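Local coordinates for glucose-6-phosphate isomerase (Plasmodium falciparum, PDB 3QKI), which probably catalyses the reversible isomerisation of alpha-D-glucose 6-phosphate to beta-D-fructose 6-phosphate, the second step of glycolysis, at residues A[188-191]-A[192-196]; A[392-395]-A[396-400]; A[582-585]-A[586-589]. All coordinates share one frame; numbering follows the deposited sequence.

Contacts 1, 2 and 3 are all local, each joining neighbouring turns or an end of one helix, and all three touch the second subunit of the dimer. Contact 2 (392-400) belongs to the active site: Gln-394 and Glu-398 are part of the fructose 6-phosphate site, which holds no sugar phosphate here, and the side chain of Gln-394 lies about 3 Å from Gly-176 of the same site. Contact 1 (188-196), near the end of helix 179-197, has its centre about 28 Å from that of contact 2. Contact 3 (582-589) starts the C-terminal helix, its centre about 32 Å from the centre of contact 2 and about 53 Å from that of contact 1, across the chain's centre.

Contact 1: A[188-191]-A[192-196]; sequences MKYY and YYNME
Tyr-193 points the edge of its ring at the face of Tyr-190, one turn back on helix 179-197, in a T-shaped pair with ring centroids 5.4 Å apart and planes at 87°. Tyr-193 is the side chain to follow outward. Its CB passes the carbonyl oxygens of Lys-189 and Tyr-190. With CG beside its own backbone N (chi1 -53°), the ring leans back over the preceding turn, so that Tyr-193 CG stands 3.1 Å from Lys-189 O, which lies over one ring face. Tyr-193 CD2, on the edge, reaches Tyr-190 CD1 at 3.7 Å. Farther out, Tyr-193 CZ rests 3.9 Å from Lys-189 CB, and OH approaches CB and CD of that lysine. The long aliphatic part of lysine suits this place: it packs against the phenol while NZ runs on to a salt bridge with Glu-186.

On another side of the helix Met-195 crosses Tyr-191 at about a right angle. Its CB sits over the ring in a CH-pi contact, 4.1 Å from the centroid, and two bends farther along curl the chain back until Met-195 CE is 3.7 Å from Tyr-191 CD2. SD is oblique to the ring, in a Met-aromatic contact; the unbranched, flexible methionine chain can follow the ring.

Asn-194 turns its amide to Tyr-212 and His-452, while Tyr-190 and Tyr-193 pack on Asn-232 and Gln-236 of the second subunit. Four i to i+4 backbone bonds link these segments, among them Tyr-193 N to Lys-189 O (2.8 Å), leaving dispersion and ring electrostatics to join the side chains of successive turns.

Contact 2: A[392-395]-A[396-400]; sequences IQQL and SMESN
Gln-394 and Glu-398, one turn apart on helix 388-400, run side by side in the same direction and join at their ends. Gln-394 NE2 donates to Glu-398 OE1 at 2.9 Å, a bent bond (N-H...O 136°) that arrives from above the carboxylate plane, the amide and carboxylate being turned 60° apart. Both chains leave with CG opposite the backbone N and stay extended, which brings the two ends level. A salt bridge from Arg-312 also holds OE1.

Two serines bond back to the helix backbone. Ser-396 OG donates to Ile-392 O at 2.9 Å, while Ser-396 N reaches the same oxygen from the opposite face of its plane. Ser-399 OG donates to Leu-395 O at 2.7 Å and accepts from Arg-312 NE. The serine side chain is short enough for its hydroxyl to reach the carbonyl one turn back, so that the buried group has an acceptor.

Gln-393 and Met-397 run alongside each other, with Gln-393 CG 4.2 Å from Met-397 SD.

The helix belongs to the beta-alpha-beta unit of strand 375-380, helix 388-400 and strand 418-420. Gln-394 and Glu-398 form part of the fructose 6-phosphate site of this isomerase, empty of sugar phosphate here, where Gln-394 packs on His-429 of the second subunit.

Contact 3: A[582-585]-A[586-589]; sequences NFNE and STKI
Asn-584 OD1 accepts from Thr-587 N at 2.9 Å in a nearly straight capping bond (N-H...O 172°), with Asn-584 as the N-cap of helix 585-595. The torsions of the asparagine make this possible: chi1 of 70° places CG between its own N and carbonyl carbon, and chi2 of 53° swings OD1 over the first turn. The donor is tilted out of the amide carbonyl plane. Asparagine suits an N-cap because its short side chain can replace the missing acceptor of the first turn.

Thr-587 crosses Asn-584 at about a right angle. The threonine has two conformers, and the contacts of OG1 are those of one of them, hence less certain: in it Thr-587 OG1 lies 2.8 Å from Asn-584 OD1, accepts from a water that in turn accepts from Asn-584 N, tying the loop to the helix, and hydrogen-bonds Asp-477 of the second subunit.

Glu-585 and Lys-588 lie alongside each other and point the same way. Bends in both chains bring Lys-588 NZ to Glu-585 OE2 at 3.1 Å in a salt bridge that meets the carboxylate from above its plane. On the way the lysine's methylenes serve as a hydrocarbon arm: Lys-588 CG lies 3.8 Å from Phe-583 CB, and Lys-588 CE is 3.4 Å from Phe-583 O. The ring of Phe-583 meets Tyr-567 of helix 555-573 edge to face.

Ser-586 OG bonds to Ser-69 and Ser-54 of the second subunit. An acidic residue in the first turn would interact favourably with the helix dipole, and the lysine probably offsets its charge, while the polar side chains of this turn join the helix start to the neighbouring subunit.

Contact 1: A[188-191]-A[192-196]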
loop_
_atom_site.group_PDB
_atom_site.type_symbol
_atom_site.label_atom_id
_atom_site.label_comp_id
_atom_site.label_asym_id
_atom_site.label_seq_id
_atom_site.Cartn_x
_atom_site.Cartn_y
_atom_site.Cartn_z
ATOM N N MET A 188 2.308 -10.202 -14.566
ATOM C CA MET A 188 2.378 -11.079 -15.728
ATOM C C MET A 188 1.310 -12.161 -15.873
ATOM O O MET A 188 1.133 -12.666 -16.980
ATOM C CB MET A 188 3.790 -11.698 -15.819
ATOM C CG MET A 188 4.916 -10.666 -15.977
ATOM S SD MET A 188 4.546 -9.276 -17.116
ATOM C CE MET A 188 4.175 -10.192 -18.620
ATOM N N LYS A 189 0.676 -12.582 -14.782
ATOM C CA LYS A 189 -0.275 -13.685 -14.854
ATOM C C LYS A 189 -1.359 -13.573 -15.917
ATOM O O LYS A 189 -1.587 -14.543 -16.637
ATOM C CB LYS A 189 -0.793 -14.129 -13.480
ATOM C CG LYS A 189 -1.806 -13.173 -12.830
ATOM C CD LYS A 189 -2.164 -13.685 -11.420
ATOM C CE LYS A 189 -3.420 -13.028 -10.907
ATOM N NZ LYS A 189 -3.550 -13.184 -9.428
ATOM N N TYR A 190 -1.988 -12.387 -16.051
ATOM C CA TYR A 190 -3.042 -12.182 -17.046
ATOM C C TYR A 190 -2.492 -12.107 -18.435
ATOM O O TYR A 190 -3.172 -12.526 -19.360
ATOM C CB TYR A 190 -3.970 -11.006 -16.698
ATOM C CG TYR A 190 -4.932 -11.402 -15.603
ATOM C CD1 TYR A 190 -5.983 -12.285 -15.858
ATOM C CD2 TYR A 190 -4.729 -10.996 -14.287
ATOM C CE1 TYR A 190 -6.866 -12.672 -14.853
ATOM C CE2 TYR A 190 -5.598 -11.396 -13.264
ATOM C CZ TYR A 190 -6.674 -12.224 -13.557
ATOM O OH TYR A 190 -7.513 -12.657 -12.544
ATOM N N TYR A 191 -1.228 -11.641 -18.600
ATOM C CA TYR A 191 -0.621 -11.639 -19.935
ATOM C C TYR A 191 -0.437 -13.107 -20.356
ATOM O O TYR A 191 -0.801 -13.498 -21.461
ATOM C CB TYR A 191 0.707 -10.884 -19.934
ATOM C CG TYR A 191 1.376 -10.876 -21.289
ATOM C CD1 TYR A 191 2.353 -11.811 -21.608
ATOM C CD2 TYR A 191 1.004 -9.959 -22.267
ATOM C CE1 TYR A 191 2.957 -11.830 -22.866
ATOM C CE2 TYR A 191 1.588 -9.977 -23.538
ATOM C CZ TYR A 191 2.561 -10.920 -23.831
ATOM O OH TYR A 191 3.158 -10.943 -25.062
ATOM N N TYR A 192 0.060 -13.931 -19.427
ATOM C CA TYR A 192 0.245 -15.339 -19.646
ATOM C C TYR A 192 -1.117 -16.054 -19.902
ATOM O O TYR A 192 -1.249 -16.750 -20.911
ATOM C CB TYR A 192 1.003 -15.912 -18.450
ATOM C CG TYR A 192 0.987 -17.418 -18.351
ATOM C CD1 TYR A 192 1.746 -18.209 -19.224
ATOM C CD2 TYR A 192 0.238 -18.059 -17.369
ATOM C CE1 TYR A 192 1.758 -19.599 -19.109
ATOM C CE2 TYR A 192 0.230 -19.439 -17.258
ATOM C CZ TYR A 192 0.994 -20.208 -18.126
ATOM O OH TYR A 192 0.972 -21.570 -17.982
ATOM N N TYR A 193 -2.138 -15.835 -19.054
ATOM C CA TYR A 193 -3.443 -16.501 -19.272
ATOM C C TYR A 193 -4.134 -16.089 -20.561
ATOM O O TYR A 193 -4.694 -16.937 -21.247
ATOM C CB TYR A 193 -4.452 -16.228 -18.158
ATOM C CG TYR A 193 -4.036 -16.498 -16.736
ATOM C CD1 TYR A 193 -3.234 -17.593 -16.415
ATOM C CD2 TYR A 193 -4.563 -15.744 -15.687
ATOM C CE1 TYR A 193 -2.848 -17.840 -15.096
ATOM C CE2 TYR A 193 -4.239 -16.021 -14.367
ATOM C CZ TYR A 193 -3.373 -17.057 -14.072
ATOM O OH TYR A 193 -3.075 -17.306 -12.744
ATOM N N ASN A 194 -4.148 -14.783 -20.847
ATOM C CA ASN A 194 -4.897 -14.200 -21.959
ATOM C C ASN A 194 -4.200 -14.326 -23.308
ATOM O O ASN A 194 -4.840 -14.755 -24.272
ATOM C CB ASN A 194 -5.279 -12.733 -21.666
ATOM C CG ASN A 194 -6.125 -12.579 -20.422
ATOM O OD1 ASN A 194 -6.638 -13.555 -19.866
ATOM N ND2 ASN A 194 -6.292 -11.351 -19.958
ATOM N N MET A 195 -2.928 -13.892 -23.380
ATOM C CA MET A 195 -2.134 -13.892 -24.611
ATOM C C MET A 195 -1.559 -15.258 -24.947
ATOM O O MET A 195 -1.484 -15.610 -26.113
ATOM C CB MET A 195 -1.039 -12.801 -24.548
ATOM C CG MET A 195 -1.475 -11.463 -25.118
ATOM S SD MET A 195 -3.062 -10.809 -24.522
ATOM C CE MET A 195 -2.605 -10.075 -23.068
ATOM N N GLU A 196 -1.128 -16.012 -23.940
ATOM C CA GLU A 196 -0.550 -17.323 -24.173
ATOM C C GLU A 196 -1.586 -18.467 -24.096
ATOM O O GLU A 196 -1.850 -19.097 -25.107
ATOM C CB GLU A 196 0.655 -17.582 -23.255
ATOM C CG GLU A 196 1.302 -18.937 -23.491
ATOM C CD GLU A 196 2.679 -19.152 -22.896
ATOM O OE1 GLU A 196 3.406 -18.163 -22.632
ATOM O OE2 GLU A 196 3.042 -20.335 -22.720
#

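Contact 2: A[392-395]-A[396-400]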
loop_
_atom_site.group_PDB
_atom_site.type_symbol
_atom_site.label_atom_id
_atom_site.label_comp_id
_atom_site.label_asym_id
_atom_site.label_seq_id
_atom_site.Cartn_x
_atom_site.Cartn_y
_atom_site.Cartn_z
ATOM N N ILE A 392 8.850 -1.700 -4.873
ATOM C CA ILE A 392 9.608 -0.440 -4.952
ATOM C C ILE A 392 9.856 0.166 -3.562
ATOM O O ILE A 392 10.946 0.666 -3.323
ATOM C CB ILE A 392 9.020 0.570 -5.993
ATOM C CG1 ILE A 392 8.999 -0.058 -7.400
ATOM C CG2 ILE A 392 9.779 1.920 -6.001
ATOM C CD1 ILE A 392 10.359 -0.727 -7.871
ATOM N N GLN A 393 8.898 0.042 -2.638
ATOM C CA GLN A 393 9.040 0.490 -1.240
ATOM C C GLN A 393 10.233 -0.133 -0.565
ATOM O O GLN A 393 11.035 0.611 -0.011
ATOM C CB GLN A 393 7.795 0.139 -0.432
ATOM C CG GLN A 393 6.864 1.259 -0.282
ATOM C CD GLN A 393 5.733 0.888 0.649
ATOM O OE1 GLN A 393 5.506 -0.284 0.987
ATOM N NE2 GLN A 393 5.004 1.896 1.091
ATOM N N GLN A 394 10.387 -1.500 -0.609
ATOM C CA GLN A 394 11.569 -2.132 -0.016
ATOM C C GLN A 394 12.845 -1.773 -0.795
ATOM O O GLN A 394 13.834 -1.357 -0.183
ATOM C CB GLN A 394 11.445 -3.658 0.110
ATOM C CG GLN A 394 12.780 -4.259 0.622
ATOM C CD GLN A 394 12.840 -5.739 0.714
ATOM O OE1 GLN A 394 12.263 -6.442 -0.083
ATOM N NE2 GLN A 394 13.570 -6.243 1.699
ATOM N N LEU A 395 12.822 -1.935 -2.133
ATOM C CA LEU A 395 13.963 -1.668 -3.002
ATOM C C LEU A 395 14.548 -0.281 -2.734
ATOM O O LEU A 395 15.746 -0.162 -2.535
ATOM C CB LEU A 395 13.579 -1.840 -4.486
ATOM C CG LEU A 395 14.677 -1.500 -5.529
ATOM C CD1 LEU A 395 15.873 -2.433 -5.413
ATOM C CD2 LEU A 395 14.124 -1.567 -6.933
ATOM N N SER A 396 13.688 0.749 -2.649
ATOM C CA SER A 396 14.129 2.123 -2.405
ATOM C C SER A 396 14.480 2.374 -0.946
ATOM O O SER A 396 15.591 2.799 -0.649
ATOM C CB SER A 396 13.035 3.101 -2.830
ATOM O OG SER A 396 12.712 2.854 -4.191
ATOM N N MET A 397 13.498 2.170 -0.047
ATOM C CA MET A 397 13.604 2.501 1.361
ATOM C C MET A 397 14.634 1.726 2.150
ATOM O O MET A 397 15.311 2.309 2.998
ATOM C CB MET A 397 12.228 2.505 2.031
ATOM C CG MET A 397 11.304 3.550 1.417
ATOM S SD MET A 397 9.610 3.511 1.958
ATOM C CE MET A 397 9.736 4.194 3.630
ATOM N N GLU A 398 14.755 0.426 1.894
ATOM C CA GLU A 398 15.741 -0.379 2.607
ATOM C C GLU A 398 17.138 -0.128 2.058
ATOM O O GLU A 398 18.111 -0.202 2.797
ATOM C CB GLU A 398 15.328 -1.855 2.632
ATOM C CG GLU A 398 16.164 -2.699 3.572
ATOM C CD GLU A 398 15.768 -4.155 3.590
ATOM O OE1 GLU A 398 16.005 -4.851 2.576
ATOM O OE2 GLU A 398 15.206 -4.602 4.617
ATOM N N SER A 399 17.255 0.216 0.773
ATOM C CA SER A 399 18.580 0.477 0.217
ATOM C C SER A 399 19.046 1.847 0.663
ATOM O O SER A 399 20.151 1.991 1.138
ATOM C CB SER A 399 18.563 0.471 -1.320
ATOM O OG SER A 399 18.250 -0.776 -1.915
ATOM N N ASN A 400 18.193 2.866 0.487
ATOM C CA ASN A 400 18.597 4.245 0.670
ATOM C C ASN A 400 18.146 4.990 1.933
ATOM O O ASN A 400 18.467 6.165 2.068
ATOM C CB ASN A 400 18.373 5.032 -0.645
ATOM C CG ASN A 400 19.200 4.548 -1.814
ATOM O OD1 ASN A 400 20.096 3.692 -1.697
ATOM N ND2 ASN A 400 18.898 5.046 -2.986
#

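Contact 3: A[582-585]-A[586-589]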
loop_
_atom_site.group_PDB
_atom_site.type_symbol
_atom_site.label_atom_id
_atom_site.label_comp_id
_atom_site.label_asym_id
_atom_site.label_seq_id
_atom_site.Cartn_x
_atom_site.Cartn_y
_atom_site.Cartn_z
ATOM N N ASN A 582 14.605 -6.592 31.564
ATOM C CA ASN A 582 14.622 -5.195 31.969
ATOM C C ASN A 582 13.747 -4.375 31.040
ATOM O O ASN A 582 14.244 -3.646 30.171
ATOM C CB ASN A 582 16.046 -4.639 32.075
ATOM C CG ASN A 582 16.144 -3.478 33.038
ATOM O OD1 ASN A 582 16.420 -2.339 32.643
ATOM N ND2 ASN A 582 15.909 -3.739 34.326
ATOM N N PHE A 583 12.439 -4.561 31.167
ATOM C CA PHE A 583 11.480 -3.853 30.328
ATOM C C PHE A 583 11.198 -2.488 30.912
ATOM O O PHE A 583 11.173 -2.349 32.134
ATOM C CB PHE A 583 10.181 -4.656 30.186
ATOM C CG PHE A 583 10.360 -5.981 29.481
ATOM C CD1 PHE A 583 10.904 -6.041 28.202
ATOM C CD2 PHE A 583 10.017 -7.168 30.109
ATOM C CE1 PHE A 583 11.075 -7.265 27.555
ATOM C CE2 PHE A 583 10.175 -8.391 29.458
ATOM C CZ PHE A 583 10.692 -8.430 28.180
ATOM N N ASN A 584 10.953 -1.482 30.057
ATOM C CA ASN A 584 10.614 -0.147 30.528
ATOM C C ASN A 584 9.212 -0.157 31.182
ATOM O O ASN A 584 8.489 -1.160 31.091
ATOM C CB ASN A 584 10.764 0.885 29.403
ATOM C CG ASN A 584 9.726 0.784 28.309
ATOM O OD1 ASN A 584 8.513 0.789 28.546
ATOM N ND2 ASN A 584 10.178 0.672 27.073
ATOM N N GLU A 585 8.835 0.941 31.838
ATOM C CA GLU A 585 7.559 1.024 32.540
ATOM C C GLU A 585 6.317 0.835 31.671
ATOM O O GLU A 585 5.346 0.224 32.127
ATOM C CB GLU A 585 7.479 2.291 33.388
ATOM C CG GLU A 585 8.535 2.369 34.477
ATOM C CD GLU A 585 8.609 1.214 35.459
ATOM O OE1 GLU A 585 7.552 0.687 35.876
ATOM O OE2 GLU A 585 9.743 0.826 35.802
ATOM N N SER A 586 6.342 1.325 30.410
ATOM C CA SER A 586 5.181 1.155 29.531
ATOM C C SER A 586 5.034 -0.272 29.062
ATOM O O SER A 586 3.918 -0.816 29.101
ATOM C CB SER A 586 5.262 2.087 28.328
ATOM O OG SER A 586 5.269 3.420 28.790
ATOM N N THR A 587 6.152 -0.886 28.612
ATOM C CA THR A 587 6.110 -2.269 28.137
ATOM C C THR A 587 5.662 -3.239 29.195
ATOM O O THR A 587 4.900 -4.152 28.874
ATOM C CB THR A 587 7.313 -2.729 27.317
ATOM O OG1 THR A 587 8.424 -1.857 27.510
ATOM C CG2 THR A 587 6.979 -2.840 25.847
ATOM N N LYS A 588 6.043 -3.010 30.470
ATOM C CA LYS A 588 5.580 -3.855 31.580
ATOM C C LYS A 588 4.046 -3.802 31.703
ATOM O O LYS A 588 3.419 -4.841 31.884
ATOM C CB LYS A 588 6.240 -3.450 32.912
ATOM C CG LYS A 588 7.716 -3.805 32.998
ATOM C CD LYS A 588 8.238 -3.648 34.429
ATOM C CE LYS A 588 8.923 -2.325 34.667
ATOM N NZ LYS A 588 9.515 -2.249 36.026
ATOM N N ILE A 589 3.439 -2.617 31.559
ATOM C CA ILE A 589 1.980 -2.459 31.660
ATOM C C ILE A 589 1.272 -3.213 30.503
ATOM O O ILE A 589 0.332 -3.986 30.743
ATOM C CB ILE A 589 1.596 -0.946 31.768
ATOM C CG1 ILE A 589 2.136 -0.346 33.102
ATOM C CG2 ILE A 589 0.070 -0.712 31.624
ATOM C CD1 ILE A 589 2.135 1.175 33.211
HETATM O O HOH W 1 11.174 -2.468 27.344
#